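Local coordinates for PP1b (Porcine reproductive and respiratory syndrome virus, PDB 6JDS), which probably unwinds nucleic acid with energy from ATP hydrolysis, as the viral helicase nsp10, here a truncated form with its zinc-binding domain, at residues P15-C20 with T123-T128; E66-V71 with N231-L236; R188-A193 with W208-A213. All blocks are in the same frame, centred on the assembly; numbering follows the deposited sequence.

Contact 1: residues P15-C20 with T123-T128. With ZN (zinc ion), chain B.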
loop_
_atom_site.group_PDB
_atom_site.type_symbol
_atom_site.label_atom_id
_atom_site.label_comp_id
_atom_site.label_asym_id
_atom_site.label_seq_id
_atom_site.Cartn_x
_atom_site.Cartn_y
_atom_site.Cartn_z
ATOM N N PRO A 15 -1.067 14.101 11.983
ATOM C CA PRO A 15 -0.975 13.513 13.325
ATOM C C PRO A 15 -1.854 12.275 13.524
ATOM O O PRO A 15 -1.630 11.521 14.470
ATOM C CB PRO A 15 -1.455 14.644 14.256
ATOM C CG PRO A 15 -1.676 15.843 13.397
ATOM C CD PRO A 15 -1.824 15.363 11.989
ATOM N N TYR A 16 -2.841 12.079 12.650
ATOM C CA TYR A 16 -3.848 11.028 12.818
ATOM C C TYR A 16 -3.806 10.037 11.665
ATOM O O TYR A 16 -3.139 10.268 10.656
ATOM C CB TYR A 16 -5.243 11.659 12.937
ATOM C CG TYR A 16 -5.244 12.828 13.891
ATOM C CD1 TYR A 16 -5.329 12.628 15.267
ATOM C CD2 TYR A 16 -5.101 14.130 13.424
ATOM C CE1 TYR A 16 -5.299 13.695 16.147
ATOM C CE2 TYR A 16 -5.069 15.203 14.296
ATOM C CZ TYR A 16 -5.168 14.979 15.656
ATOM O OH TYR A 16 -5.133 16.043 16.520
ATOM N N ALA A 17 -4.517 8.928 11.834
ATOM C CA ALA A 17 -4.569 7.879 10.825
ATOM C C ALA A 17 -5.934 7.206 10.808
ATOM O O ALA A 17 -6.651 7.191 11.811
ATOM C CB ALA A 17 -3.482 6.849 11.081
ATOM N N THR A 18 -6.287 6.651 9.654
ATOM C CA THR A 18 -7.530 5.915 9.504
ATOM C C THR A 18 -7.319 4.520 10.062
ATOM O O THR A 18 -6.180 4.074 10.222
ATOM C CB THR A 18 -7.956 5.798 8.029
ATOM O OG1 THR A 18 -6.961 5.074 7.294
ATOM C CG2 THR A 18 -8.151 7.176 7.409
ATOM N N ALA A 19 -8.418 3.829 10.347
ATOM C CA ALA A 19 -8.354 2.444 10.792
ATOM C C ALA A 19 -7.733 1.544 9.719
ATOM O O ALA A 19 -7.152 0.508 10.039
ATOM C CB ALA A 19 -9.740 1.945 11.166
ATOM N N CYS A 20 -7.852 1.955 8.456
ATOM C CA CYS A 20 -7.337 1.191 7.316
ATOM C C CYS A 20 -5.910 1.572 6.877
ATOM O O CYS A 20 -5.436 1.092 5.848
ATOM C CB CYS A 20 -8.300 1.324 6.133
ATOM S SG CYS A 20 -8.322 2.955 5.354
ATOM N N THR A 123 -5.641 -1.647 18.835
ATOM C CA THR A 123 -6.335 -1.999 17.604
ATOM C C THR A 123 -5.350 -1.824 16.452
ATOM O O THR A 123 -4.927 -0.706 16.152
ATOM C CB THR A 123 -7.564 -1.102 17.373
ATOM O OG1 THR A 123 -8.342 -1.028 18.575
ATOM C CG2 THR A 123 -8.429 -1.653 16.248
ATOM N N ALA A 124 -4.968 -2.932 15.827
ATOM C CA ALA A 124 -4.029 -2.893 14.716
ATOM C C ALA A 124 -4.662 -2.182 13.534
ATOM O O ALA A 124 -5.813 -2.453 13.190
ATOM C CB ALA A 124 -3.619 -4.301 14.317
ATOM N N LEU A 125 -3.919 -1.262 12.925
ATOM C CA LEU A 125 -4.360 -0.640 11.685
ATOM C C LEU A 125 -4.227 -1.668 10.572
ATOM O O LEU A 125 -3.315 -2.494 10.594
ATOM C CB LEU A 125 -3.522 0.597 11.360
ATOM C CG LEU A 125 -3.507 1.733 12.386
ATOM C CD1 LEU A 125 -2.762 2.930 11.817
ATOM C CD2 LEU A 125 -4.913 2.133 12.803
ATOM N N LEU A 126 -5.141 -1.628 9.611
ATOM C CA LEU A 126 -5.073 -2.530 8.468
ATOM C C LEU A 126 -4.064 -1.981 7.459
ATOM O O LEU A 126 -3.769 -0.784 7.473
ATOM C CB LEU A 126 -6.450 -2.697 7.823
ATOM C CG LEU A 126 -7.573 -3.185 8.747
ATOM C CD1 LEU A 126 -8.875 -3.310 7.973
ATOM C CD2 LEU A 126 -7.219 -4.509 9.406
ATOM N N PRO A 127 -3.522 -2.853 6.587
ATOM C CA PRO A 127 -2.585 -2.412 5.553
ATOM C C PRO A 127 -3.261 -1.865 4.283
ATOM O O PRO A 127 -2.568 -1.511 3.327
ATOM C CB PRO A 127 -1.805 -3.690 5.236
ATOM C CG PRO A 127 -2.787 -4.787 5.471
ATOM C CD PRO A 127 -3.696 -4.320 6.577
ATOM N N THR A 128 -4.592 -1.784 4.291
ATOM C CA THR A 128 -5.378 -1.365 3.130
ATOM C C THR A 128 -4.826 -0.133 2.417
ATOM O O THR A 128 -4.624 -0.168 1.208
ATOM C CB THR A 128 -6.835 -1.081 3.538
ATOM O OG1 THR A 128 -7.316 -2.148 4.364
ATOM C CG2 THR A 128 -7.739 -0.945 2.317
HETATM ZN ZN ZN B . -10.480 3.534 5.729
HETATM O O HOH W 1 -8.102 -1.071 12.118
#
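The carbonyl oxygen of Ala19 is gripped twice. Leu126 N donates to Ala19 O at 3.0 Å, nearly straight at the hydrogen (169°) and in the carbonyl plane. Water 1 also donates to Ala19 O, at 2.8 Å, and gives its other proton to Ala124 O. Segment 15-20 is thus tied to the chain leaving strand 118-124 once directly and once through water. Leu125 CA adds a CA-H...O contact to the same oxygen. The side chain of Leu125 lies back along segment 15-20. Its CD2 comes to 3.5 Å from Thr18 O, and its CD1 meets the methyl of Ala17 at 4.1 Å. Further on, Thr128 CB packs on Cys20 CB at 3.8 Å. The Cys20 sulfur serves the metal: chi1 of 71° tucks SG over its own backbone, and it binds zinc at 2.3 Å. His32, His34 and Cys35 complete that site. Thr18 OG1 is bonded to Leu22 N, within the turn that leads on from Cys20 to strand 23-24. The arrangement joins a zinc-binding loop of the arterivirus-type zinc-binding domain to the chain leaving the five-stranded antiparallel sheet at strand 118-124.

Contact 2: residues E66-V71 with N231-L236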
loop_
_atom_site.group_PDB
_atom_site.type_symbol
_atom_site.label_atom_id
_atom_site.label_comp_id
_atom_site.label_asym_id
_atom_site.label_seq_id
_atom_site.Cartn_x
_atom_site.Cartn_y
_atom_site.Cartn_z
ATOM N N GLU A 66 -13.431 6.666 -3.910
ATOM C CA GLU A 66 -14.186 5.816 -4.843
ATOM C C GLU A 66 -13.688 4.374 -4.828
ATOM O O GLU A 66 -14.489 3.441 -4.809
ATOM C CB GLU A 66 -14.119 6.352 -6.275
ATOM C CG GLU A 66 -15.200 7.357 -6.618
ATOM C CD GLU A 66 -15.182 7.737 -8.084
ATOM O OE1 GLU A 66 -16.268 7.906 -8.681
ATOM O OE2 GLU A 66 -14.074 7.871 -8.647
ATOM N N VAL A 67 -12.369 4.198 -4.835
ATOM C CA VAL A 67 -11.772 2.861 -4.772
ATOM C C VAL A 67 -12.202 2.148 -3.488
ATOM O O VAL A 67 -12.512 0.956 -3.513
ATOM C CB VAL A 67 -10.226 2.911 -4.854
ATOM C CG1 VAL A 67 -9.612 1.548 -4.549
ATOM C CG2 VAL A 67 -9.774 3.388 -6.227
ATOM N N LEU A 68 -12.236 2.888 -2.381
ATOM C CA LEU A 68 -12.565 2.313 -1.073
ATOM C C LEU A 68 -14.040 1.941 -0.904
ATOM O O LEU A 68 -14.380 1.191 0.011
ATOM C CB LEU A 68 -12.117 3.251 0.055
ATOM C CG LEU A 68 -10.601 3.304 0.275
ATOM C CD1 LEU A 68 -10.223 4.458 1.191
ATOM C CD2 LEU A 68 -10.083 1.986 0.831
ATOM N N GLU A 69 -14.910 2.449 -1.775
ATOM C CA GLU A 69 -16.317 2.034 -1.778
ATOM C C GLU A 69 -16.477 0.552 -2.112
ATOM O O GLU A 69 -17.447 -0.070 -1.687
ATOM C CB GLU A 69 -17.133 2.875 -2.764
ATOM C CG GLU A 69 -17.402 4.292 -2.281
ATOM C CD GLU A 69 -17.939 5.205 -3.368
ATOM O OE1 GLU A 69 -18.086 4.756 -4.524
ATOM O OE2 GLU A 69 -18.213 6.385 -3.063
ATOM N N GLN A 70 -15.527 -0.001 -2.867
ATOM C CA GLN A 70 -15.525 -1.424 -3.222
ATOM C C GLN A 70 -14.710 -2.291 -2.250
ATOM O O GLN A 70 -14.556 -3.491 -2.481
ATOM C CB GLN A 70 -14.975 -1.607 -4.644
ATOM C CG GLN A 70 -15.725 -0.830 -5.719
ATOM N N VAL A 71 -14.199 -1.693 -1.174
ATOM C CA VAL A 71 -13.368 -2.403 -0.195
ATOM C C VAL A 71 -13.944 -2.199 1.211
ATOM O O VAL A 71 -13.535 -1.279 1.921
ATOM C CB VAL A 71 -11.900 -1.911 -0.242
ATOM C CG1 VAL A 71 -11.025 -2.723 0.712
ATOM C CG2 VAL A 71 -11.361 -1.986 -1.665
ATOM N N ASN A 231 -4.710 -5.105 -8.491
ATOM C CA ASN A 231 -5.416 -4.487 -7.367
ATOM C C ASN A 231 -5.238 -2.970 -7.345
ATOM O O ASN A 231 -4.112 -2.470 -7.371
ATOM C CB ASN A 231 -4.912 -5.083 -6.048
ATOM C CG ASN A 231 -5.644 -4.532 -4.837
ATOM O OD1 ASN A 231 -5.368 -3.422 -4.379
ATOM N ND2 ASN A 231 -6.575 -5.316 -4.302
ATOM N N HIS A 232 -6.356 -2.253 -7.272
ATOM C CA HIS A 232 -6.368 -0.795 -7.388
ATOM C C HIS A 232 -5.536 -0.114 -6.303
ATOM O O HIS A 232 -4.765 0.800 -6.594
ATOM C CB HIS A 232 -7.808 -0.267 -7.340
ATOM C CG HIS A 232 -8.622 -0.611 -8.550
ATOM N ND1 HIS A 232 -9.737 0.110 -8.924
ATOM C CD2 HIS A 232 -8.479 -1.588 -9.477
ATOM C CE1 HIS A 232 -10.252 -0.416 -10.021
ATOM N NE2 HIS A 232 -9.504 -1.444 -10.380
ATOM N N LEU A 233 -5.688 -0.560 -5.057
ATOM C CA LEU A 233 -4.954 0.041 -3.939
ATOM C C LEU A 233 -3.451 -0.199 -4.046
ATOM O O LEU A 233 -2.656 0.695 -3.756
ATOM C CB LEU A 233 -5.476 -0.478 -2.596
ATOM C CG LEU A 233 -6.922 -0.101 -2.256
ATOM C CD1 LEU A 233 -7.379 -0.853 -1.018
ATOM C CD2 LEU A 233 -7.078 1.400 -2.062
ATOM N N ASP A 234 -3.069 -1.403 -4.467
ATOM C CA ASP A 234 -1.659 -1.731 -4.675
ATOM C C ASP A 234 -1.036 -0.879 -5.777
ATOM O O ASP A 234 0.124 -0.479 -5.665
ATOM C CB ASP A 234 -1.484 -3.209 -5.020
ATOM C CG ASP A 234 -1.774 -4.135 -3.848
ATOM O OD1 ASP A 234 -1.629 -3.712 -2.685
ATOM O OD2 ASP A 234 -2.133 -5.306 -4.095
ATOM N N VAL A 235 -1.799 -0.606 -6.835
ATOM C CA VAL A 235 -1.324 0.255 -7.922
ATOM C C VAL A 235 -1.040 1.662 -7.396
ATOM O O VAL A 235 0.019 2.232 -7.672
ATOM C CB VAL A 235 -2.334 0.321 -9.094
ATOM C CG1 VAL A 235 -1.947 1.409 -10.093
ATOM C CG2 VAL A 235 -2.435 -1.028 -9.796
ATOM N N LEU A 236 -1.982 2.205 -6.627
ATOM C CA LEU A 236 -1.831 3.535 -6.025
ATOM C C LEU A 236 -0.651 3.581 -5.058
ATOM O O LEU A 236 0.093 4.560 -5.009
ATOM C CB LEU A 236 -3.113 3.936 -5.292
ATOM C CG LEU A 236 -4.369 4.129 -6.147
ATOM C CD1 LEU A 236 -5.584 4.330 -5.255
ATOM C CD2 LEU A 236 -4.213 5.300 -7.103
#
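The end of helix 63-68, with the type I turn from Leu68 to Val71, lies beside the first turn of helix 232-239, and the backbones come nearest at Val67 and His232, with CA atoms 7.0 Å apart. Val67 carries the contact. Its CG1, anti to the backbone N (chi1 170°), reaches Leu233 CD2 at 3.6 Å and His232 CB at 3.8 Å. Val67 and Leu233 pass side by side, running opposite ways. The other methyl, CG2, comes up to the rim of the His232 imidazole, close to level with it. It also faces Leu236 CD1, at 4.4 Å. Leu233 spreads its two methyls between partners: CD2 also touches Leu68 CD2 at 4.2 Å, while CD1 meets Val71 CG2 tip to tip at 4.2 Å. The meeting surface is apolar. Away from this contact, His232 NE2 is hydrogen-bonded to Ser260 O. Asn231 is the N-cap of its helix: Asp234 N donates to a lone pair of Asn231 OD1 at 3.1 Å. Helix 232-239 thus packs against helix 63-68 and, through Leu236, against Val264 of helix 264-267. Leu233 also touches Thr128, in the loop after strand 118-124, and Leu68 packs on His32 of a zinc site.

Contact 3: residues R188-A193 with W208-A213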
loop_
_atom_site.group_PDB
_atom_site.type_symbol
_atom_site.label_atom_id
_atom_site.label_comp_id
_atom_site.label_asym_id
_atom_site.label_seq_id
_atom_site.Cartn_x
_atom_site.Cartn_y
_atom_site.Cartn_z
ATOM N N ARG A 188 16.062 -12.003 -10.483
ATOM C CA ARG A 188 16.020 -12.131 -9.028
ATOM C C ARG A 188 14.581 -12.050 -8.520
ATOM O O ARG A 188 13.762 -11.319 -9.076
ATOM C CB ARG A 188 16.858 -11.024 -8.382
ATOM C CG ARG A 188 18.352 -11.151 -8.631
ATOM C CD ARG A 188 19.116 -9.971 -8.052
ATOM N NE ARG A 188 19.096 -8.810 -8.939
ATOM C CZ ARG A 188 19.630 -7.624 -8.649
ATOM N NH1 ARG A 188 20.229 -7.414 -7.481
ATOM N NH2 ARG A 188 19.560 -6.636 -9.536
ATOM N N PHE A 189 14.285 -12.809 -7.468
ATOM C CA PHE A 189 12.962 -12.795 -6.835
ATOM C C PHE A 189 12.963 -13.586 -5.528
ATOM O O PHE A 189 13.868 -14.379 -5.272
ATOM C CB PHE A 189 11.890 -13.364 -7.775
ATOM C CG PHE A 189 12.209 -14.734 -8.306
ATOM C CD1 PHE A 189 11.809 -15.873 -7.617
ATOM C CD2 PHE A 189 12.902 -14.887 -9.501
ATOM C CE1 PHE A 189 12.100 -17.136 -8.105
ATOM C CE2 PHE A 189 13.196 -16.147 -9.994
ATOM C CZ PHE A 189 12.795 -17.273 -9.295
ATOM N N ASN A 190 11.945 -13.350 -4.707
ATOM C CA ASN A 190 11.668 -14.180 -3.541
ATOM C C ASN A 190 10.401 -14.982 -3.804
ATOM O O ASN A 190 9.384 -14.423 -4.224
ATOM C CB ASN A 190 11.484 -13.319 -2.288
ATOM C CG ASN A 190 12.747 -12.573 -1.893
ATOM O OD1 ASN A 190 12.685 -11.424 -1.457
ATOM N ND2 ASN A 190 13.895 -13.222 -2.040
ATOM N N VAL A 191 10.464 -16.289 -3.567
ATOM C CA VAL A 191 9.324 -17.164 -3.818
ATOM C C VAL A 191 8.250 -16.879 -2.764
ATOM O O VAL A 191 8.543 -16.921 -1.568
ATOM C CB VAL A 191 9.723 -18.658 -3.782
ATOM C CG1 VAL A 191 8.499 -19.549 -3.970
ATOM C CG2 VAL A 191 10.772 -18.956 -4.846
ATOM N N PRO A 192 7.012 -16.572 -3.203
ATOM C CA PRO A 192 5.928 -16.282 -2.258
ATOM C C PRO A 192 5.711 -17.394 -1.233
ATOM O O PRO A 192 5.719 -18.575 -1.588
ATOM C CB PRO A 192 4.698 -16.150 -3.159
ATOM C CG PRO A 192 5.240 -15.731 -4.476
ATOM C CD PRO A 192 6.579 -16.395 -4.602
ATOM N N ALA A 193 5.526 -17.007 0.027
ATOM C CA ALA A 193 5.282 -17.965 1.099
ATOM C C ALA A 193 3.883 -18.557 0.958
ATOM O O ALA A 193 2.914 -17.829 0.736
ATOM C CB ALA A 193 5.441 -17.294 2.454
ATOM N N TRP A 208 14.729 -7.516 -10.740
ATOM C CA TRP A 208 13.894 -8.051 -9.670
ATOM C C TRP A 208 12.461 -8.255 -10.157
ATOM O O TRP A 208 11.910 -7.408 -10.858
ATOM C CB TRP A 208 13.910 -7.132 -8.443
ATOM C CG TRP A 208 14.964 -7.487 -7.439
ATOM C CD1 TRP A 208 16.218 -6.955 -7.340
ATOM C CD2 TRP A 208 14.854 -8.453 -6.388
ATOM N NE1 TRP A 208 16.896 -7.530 -6.291
ATOM C CE2 TRP A 208 16.082 -8.453 -5.689
ATOM C CE3 TRP A 208 13.836 -9.318 -5.966
ATOM C CZ2 TRP A 208 16.321 -9.286 -4.592
ATOM C CZ3 TRP A 208 14.074 -10.148 -4.871
ATOM C CH2 TRP A 208 15.308 -10.126 -4.199
ATOM N N VAL A 209 11.875 -9.392 -9.792
ATOM C CA VAL A 209 10.466 -9.672 -10.046
ATOM C C VAL A 209 9.780 -9.827 -8.695
ATOM O O VAL A 209 10.089 -10.755 -7.947
ATOM C CB VAL A 209 10.280 -10.958 -10.875
ATOM C CG1 VAL A 209 8.800 -11.258 -11.080
ATOM C CG2 VAL A 209 10.996 -10.833 -12.213
ATOM N N ARG A 210 8.858 -8.917 -8.383
ATOM C CA ARG A 210 8.217 -8.881 -7.070
ATOM C C ARG A 210 6.701 -8.978 -7.182
ATOM O O ARG A 210 6.106 -8.444 -8.117
ATOM C CB ARG A 210 8.591 -7.592 -6.340
ATOM C CG ARG A 210 10.083 -7.398 -6.142
ATOM C CD ARG A 210 10.366 -6.166 -5.298
ATOM N NE ARG A 210 11.792 -6.013 -5.002
ATOM C CZ ARG A 210 12.464 -6.712 -4.086
ATOM N NH1 ARG A 210 11.859 -7.643 -3.349
ATOM N NH2 ARG A 210 13.761 -6.480 -3.908
ATOM N N ILE A 211 6.083 -9.663 -6.223
ATOM C CA ILE A 211 4.626 -9.744 -6.152
ATOM C C ILE A 211 4.074 -8.372 -5.747
ATOM O O ILE A 211 4.608 -7.713 -4.853
ATOM C CB ILE A 211 4.160 -10.865 -5.186
ATOM C CG1 ILE A 211 2.695 -11.234 -5.448
ATOM C CG2 ILE A 211 4.365 -10.479 -3.726
ATOM C CD1 ILE A 211 2.489 -12.071 -6.695
ATOM N N LEU A 212 3.014 -7.943 -6.425
ATOM C CA LEU A 212 2.483 -6.587 -6.270
ATOM C C LEU A 212 2.057 -6.265 -4.831
ATOM O O LEU A 212 2.321 -5.169 -4.333
ATOM C CB LEU A 212 1.306 -6.376 -7.231
ATOM C CG LEU A 212 0.576 -5.033 -7.158
ATOM C CD1 LEU A 212 1.528 -3.867 -7.377
ATOM C CD2 LEU A 212 -0.566 -4.986 -8.159
ATOM N N ALA A 213 1.414 -7.226 -4.171
ATOM C CA ALA A 213 0.925 -7.040 -2.801
ATOM C C ALA A 213 2.040 -6.808 -1.777
ATOM O O ALA A 213 1.772 -6.332 -0.672
ATOM C CB ALA A 213 0.071 -8.230 -2.380
HETATM O O HOH W 2 10.421 -11.166 -5.268
#
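Trp208 is held between two arginines. Over one face of its indole lies Arg188 CB, 3.8 Å from the centroid of the five-membered ring and 13° off its normal, a CH-pi contact. On the opposite face sits Arg210 NH2, 3.3 Å above the plane. The Arg188 chain crosses the tryptophan side chain at about a right angle and bends at chi3 (-82°), bringing its guanidinium to NE1. Trp208 NE1 then lies over a face of that guanidinium, with Arg188 NH1 3.5 Å away, but the two planes are inclined by 41°. The six-membered ring runs on to the next residues: Phe189 CA comes within 3.5 Å of Trp208 CZ3, and the Asn190 amide stands steeply to the ring, with OD1 near CZ3. In the backbone, Val209 N donates to Arg188 O at 2.8 Å. This bond is part of a single beta bridge between Arg188 and Trp208, on the outermost strand 208-211 of the parallel sheet. Water 2 carries the pairing onward, accepting from Asn190 N and donating to Val209 O. Arg188 NE bonds to Gly206 O, which helps fix the guanidinium. The two faces differ in chemistry: a methylene lies on one and the Arg210 guanidinium on the other, where the pi electrons probably favour the charge.

In the fold
From the N terminus, the zinc-binding region supplies segment 15-20, and helix 63-68 then leads into segment 66-71. Contact 1 closes when the chain has passed through the antiparallel sheet and left strand 118-124. Contact 2 opens before that and closes much later, at helix 232-239, so the two cross. Contact 3 is a short local closure within the span of contact 2, at the parallel sheet's edge strand 208-211. Contacts 1 and 2 meet where Thr128 CG2 packs on Leu233 CD1, Leu68 CD2 and Val71 CG1. Contacts 2 and 3 meet at Asp234 and Leu212. Contact 1 ties the zinc-binding region to the antiparallel sheet's exit, contact 2 joins two helices, and contact 3 fastens a loop to the parallel sheet.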